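Local coordinates for TRAP-type transporter, periplasmic component (Cupriavidus necator, PDB 4P8B), which probably serves as the periplasmic solute-binding component of a TRAP transporter and binds (S)-2-acetolactate, at residues P181-T186 / W237-D242. Sequence-based numbering, arbitrary orientation.
Sequences PLYIET and WGYVAD
Tyr-183 and Tyr-239 meet because their first torsions send the two rings toward each other, between helix 181-189 and residues 237-242. CG of Tyr-183 lies beside the backbone N, opposite the carbonyl carbon (chi1 -74°), whereas CG of Tyr-239 sits between backbone N and carbonyl carbon (chi1 79°). The phenol oxygen of Tyr-239 arrives at the edge of the Tyr-183 ring, near its plane, with OH 3.2 Å from CE1 of Tyr-183. No hydrogen bond crosses here; the ring's slightly positive C-H rim is a tolerable neighbour for an oxygen, and this hydroxyl is bonded to Glu-215, as that of Tyr-183 is to Ser-112. Tyrosine therefore suits both places: Tyr-183 supplies a C-H edge, Tyr-239 two faces and an edge, and each carries a hydroxyl satisfied elsewhere in the buried interior. Val-240 approaches Tyr-183 from the opposite direction, its CG2 3.6 Å from the OH of Tyr-183. The same methyl lies 3.6 Å above one face of the Tyr-239 ring, displaced from the ring centre, while CZ2 of Trp-237 stands over the centre of the opposite face, which should restrict tipping of the ring. One turn along the helix from Leu-182, the CG2 of Thr-186, anti to its backbone N, reaches the ring edge of Tyr-239 at CE2, 4.1 Å away. Threonine's short side chain offers a methyl to the aromatic edge close to the helix. Nearby, Asp-242 touches the acetolactate and forms a salt bridge with Arg-155, a ligand-binding residue that also packs against Val-240. A buried aromatic and aliphatic cluster thus joins helix 181-189 to the segment running into strand 241-249, next to the ligand pocket of this family 7 (DctP-type) periplasmic binding protein.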
ATOM      1  N   PRO A 181      -0.394 -11.369   8.514  1.00 18.12           N
ATOM      2  CA  PRO A 181      -1.459 -12.193   9.110  1.00 19.25           C
ATOM      3  C   PRO A 181      -2.835 -11.539   9.274  1.00 17.02           C
ATOM      4  O   PRO A 181      -3.846 -12.226   9.230  1.00 17.78           O
ATOM      5  CB  PRO A 181      -0.895 -12.594  10.485  1.00 24.61           C
ATOM      6  CG  PRO A 181       0.465 -11.986  10.588  1.00 29.81           C
ATOM      7  CD  PRO A 181       0.880 -11.513   9.240  1.00 22.52           C
ATOM      8  N   LEU A 182      -2.883 -10.227   9.456  1.00 13.36           N
ATOM      9  CA  LEU A 182      -4.163  -9.547   9.560  1.00 12.34           C
ATOM     10  C   LEU A 182      -5.031  -9.807   8.338  1.00 11.04           C
ATOM     11  O   LEU A 182      -6.248 -10.028   8.459  1.00 12.46           O
ATOM     12  CB  LEU A 182      -3.903  -8.056   9.784  1.00 12.50           C
ATOM     13  CG  LEU A 182      -5.085  -7.075   9.740  1.00 13.27           C
ATOM     14  CD1 LEU A 182      -6.321  -7.550  10.512  1.00 15.53           C
ATOM     15  CD2 LEU A 182      -4.599  -5.753  10.302  1.00 15.63           C
ATOM     16  N   TYR A 183      -4.433  -9.815   7.153  1.00 10.50           N
ATOM     17  CA  TYR A 183      -5.217 -10.065   5.949  1.00 10.92           C
ATOM     18  C   TYR A 183      -5.807 -11.481   5.909  1.00  9.79           C
ATOM     19  O   TYR A 183      -6.940 -11.679   5.453  1.00 11.38           O
ATOM     20  CB  TYR A 183      -4.410  -9.748   4.667  1.00  9.51           C
ATOM     21  CG  TYR A 183      -4.285  -8.268   4.489  1.00  8.59           C
ATOM     22  CD1 TYR A 183      -5.282  -7.530   3.871  1.00  8.58           C
ATOM     23  CD2 TYR A 183      -3.207  -7.569   5.039  1.00  9.14           C
ATOM     24  CE1 TYR A 183      -5.192  -6.146   3.762  1.00  8.24           C
ATOM     25  CE2 TYR A 183      -3.115  -6.199   4.946  1.00  9.91           C
ATOM     26  CZ  TYR A 183      -4.123  -5.489   4.319  1.00  8.79           C
ATOM     27  OH  TYR A 183      -4.040  -4.122   4.244  1.00  9.81           O
ATOM     28  N   ILE A 184      -5.066 -12.459   6.415  1.00 10.87           N
ATOM     29  CA  ILE A 184      -5.603 -13.811   6.515  1.00 13.11           C
ATOM     30  C   ILE A 184      -6.826 -13.819   7.422  1.00 12.23           C
ATOM     31  O   ILE A 184      -7.843 -14.414   7.093  1.00 12.59           O
ATOM     32  CB  ILE A 184      -4.552 -14.799   7.041  1.00 14.06           C
ATOM     33  CG1 ILE A 184      -3.423 -14.968   6.010  1.00 15.61           C
ATOM     34  CG2 ILE A 184      -5.180 -16.144   7.353  1.00 18.27           C
ATOM     35  CD1 ILE A 184      -3.865 -15.602   4.705  1.00 20.60           C
ATOM     36  N   GLU A 185      -6.725 -13.143   8.559  1.00 12.51           N
ATOM     37  CA  GLU A 185      -7.828 -13.100   9.513  1.00 13.08           C
ATOM     38  C   GLU A 185      -9.044 -12.358   8.960  1.00 12.20           C
ATOM     39  O   GLU A 185     -10.187 -12.799   9.163  1.00 13.47           O
ATOM     40  CB  GLU A 185      -7.361 -12.486  10.836  1.00 14.42           C
ATOM     41  CG  GLU A 185      -6.375 -13.392  11.550  1.00 15.24           C
ATOM     42  CD  GLU A 185      -5.946 -12.858  12.900  1.00 20.17           C
ATOM     43  OE1 GLU A 185      -6.751 -12.171  13.561  1.00 20.62           O
ATOM     44  OE2 GLU A 185      -4.798 -13.131  13.310  1.00 31.54           O
ATOM     45  N   THR A 186      -8.828 -11.253   8.255  1.00 11.32           N
ATOM     46  CA  THR A 186      -9.944 -10.517   7.675  1.00 10.46           C
ATOM     47  C   THR A 186     -10.708 -11.390   6.695  1.00 10.16           C
ATOM     48  O   THR A 186     -11.938 -11.461   6.734  1.00 11.97           O
ATOM     49  CB  THR A 186      -9.456  -9.254   6.980  1.00  9.94           C
ATOM     50  OG1 THR A 186      -8.947  -8.370   7.987  1.00 10.64           O
ATOM     51  CG2 THR A 186     -10.571  -8.566   6.202  1.00  9.87           C
ATOM     52  N   TRP A 237     -15.263  -1.962  -2.576  1.00  7.57           N
ATOM     53  CA  TRP A 237     -15.612  -1.889  -1.154  1.00  7.51           C
ATOM     54  C   TRP A 237     -14.714  -1.001  -0.304  1.00  7.64           C
ATOM     55  O   TRP A 237     -15.099  -0.658   0.808  1.00  8.19           O
ATOM     56  CB  TRP A 237     -15.646  -3.283  -0.578  1.00  7.63           C
ATOM     57  CG  TRP A 237     -14.342  -4.054  -0.546  1.00  6.13           C
ATOM     58  CD1 TRP A 237     -13.146  -3.738  -1.149  1.00  7.42           C
ATOM     59  CD2 TRP A 237     -14.126  -5.286   0.134  1.00  5.80           C
ATOM     60  NE1 TRP A 237     -12.226  -4.718  -0.889  1.00  7.27           N
ATOM     61  CE2 TRP A 237     -12.790  -5.674  -0.094  1.00  7.11           C
ATOM     62  CE3 TRP A 237     -14.951  -6.119   0.907  1.00  9.28           C
ATOM     63  CZ2 TRP A 237     -12.258  -6.826   0.456  1.00  7.75           C
ATOM     64  CZ3 TRP A 237     -14.421  -7.258   1.444  1.00  9.77           C
ATOM     65  CH2 TRP A 237     -13.083  -7.612   1.209  1.00 10.32           C
ATOM     66  N   GLY A 238     -13.553  -0.601  -0.797  1.00  7.73           N
ATOM     67  CA  GLY A 238     -12.686   0.302  -0.061  1.00  9.08           C
ATOM     68  C   GLY A 238     -12.297  -0.208   1.310  1.00  8.23           C
ATOM     69  O   GLY A 238     -12.143   0.617   2.235  1.00  8.56           O
ATOM     70  N   TYR A 239     -12.104  -1.507   1.507  1.00  7.20           N
ATOM     71  CA  TYR A 239     -11.999  -2.044   2.862  1.00  7.47           C
ATOM     72  C   TYR A 239     -10.769  -1.522   3.604  1.00  6.39           C
ATOM     73  O   TYR A 239     -10.835  -1.282   4.821  1.00  8.48           O
ATOM     74  CB  TYR A 239     -12.090  -3.573   2.931  1.00  7.34           C
ATOM     75  CG  TYR A 239     -10.844  -4.380   2.576  1.00  6.99           C
ATOM     76  CD1 TYR A 239     -10.118  -4.175   1.387  1.00  7.15           C
ATOM     77  CD2 TYR A 239     -10.446  -5.404   3.399  1.00  8.38           C
ATOM     78  CE1 TYR A 239      -9.012  -4.961   1.085  1.00  7.13           C
ATOM     79  CE2 TYR A 239      -9.372  -6.208   3.095  1.00  9.09           C
ATOM     80  CZ  TYR A 239      -8.651  -5.978   1.933  1.00  7.53           C
ATOM     81  OH  TYR A 239      -7.578  -6.793   1.674  1.00  8.84           O
ATOM     82  N   VAL A 240      -9.652  -1.335   2.894  1.00  6.10           N
ATOM     83  CA  VAL A 240      -8.453  -0.730   3.460  1.00  5.93           C
ATOM     84  C   VAL A 240      -7.794   0.089   2.362  1.00  7.02           C
ATOM     85  O   VAL A 240      -8.143  -0.032   1.188  1.00  6.88           O
ATOM     86  CB  VAL A 240      -7.425  -1.795   3.916  1.00  8.44           C
ATOM     87  CG1 VAL A 240      -8.013  -2.738   4.939  1.00  9.24           C
ATOM     88  CG2 VAL A 240      -6.861  -2.562   2.728  1.00  7.68           C
ATOM     89  N   ALA A 241      -6.809   0.891   2.733  1.00  7.02           N
ATOM     90  CA  ALA A 241      -5.942   1.535   1.757  1.00  7.10           C
ATOM     91  C   ALA A 241      -4.531   1.513   2.299  1.00  7.12           C
ATOM     92  O   ALA A 241      -4.327   1.828   3.469  1.00  9.27           O
ATOM     93  CB  ALA A 241      -6.362   2.952   1.461  1.00  9.35           C
ATOM     94  N   ASP A 242      -3.555   1.182   1.461  1.00  7.12           N
ATOM     95  CA  ASP A 242      -2.169   1.248   1.876  1.00  7.40           C
ATOM     96  C   ASP A 242      -1.505   2.514   1.362  1.00  7.59           C
ATOM     97  O   ASP A 242      -1.394   2.710   0.132  1.00  7.70           O
ATOM     98  CB  ASP A 242      -1.340  -0.032   1.541  1.00  8.08           C
ATOM     99  CG  ASP A 242      -1.327  -0.433   0.072  1.00  7.29           C
ATOM    100  OD1 ASP A 242      -2.382  -0.419  -0.602  1.00  7.66           O
ATOM    101  OD2 ASP A 242      -0.243  -0.892  -0.385  1.00  8.24           O
TER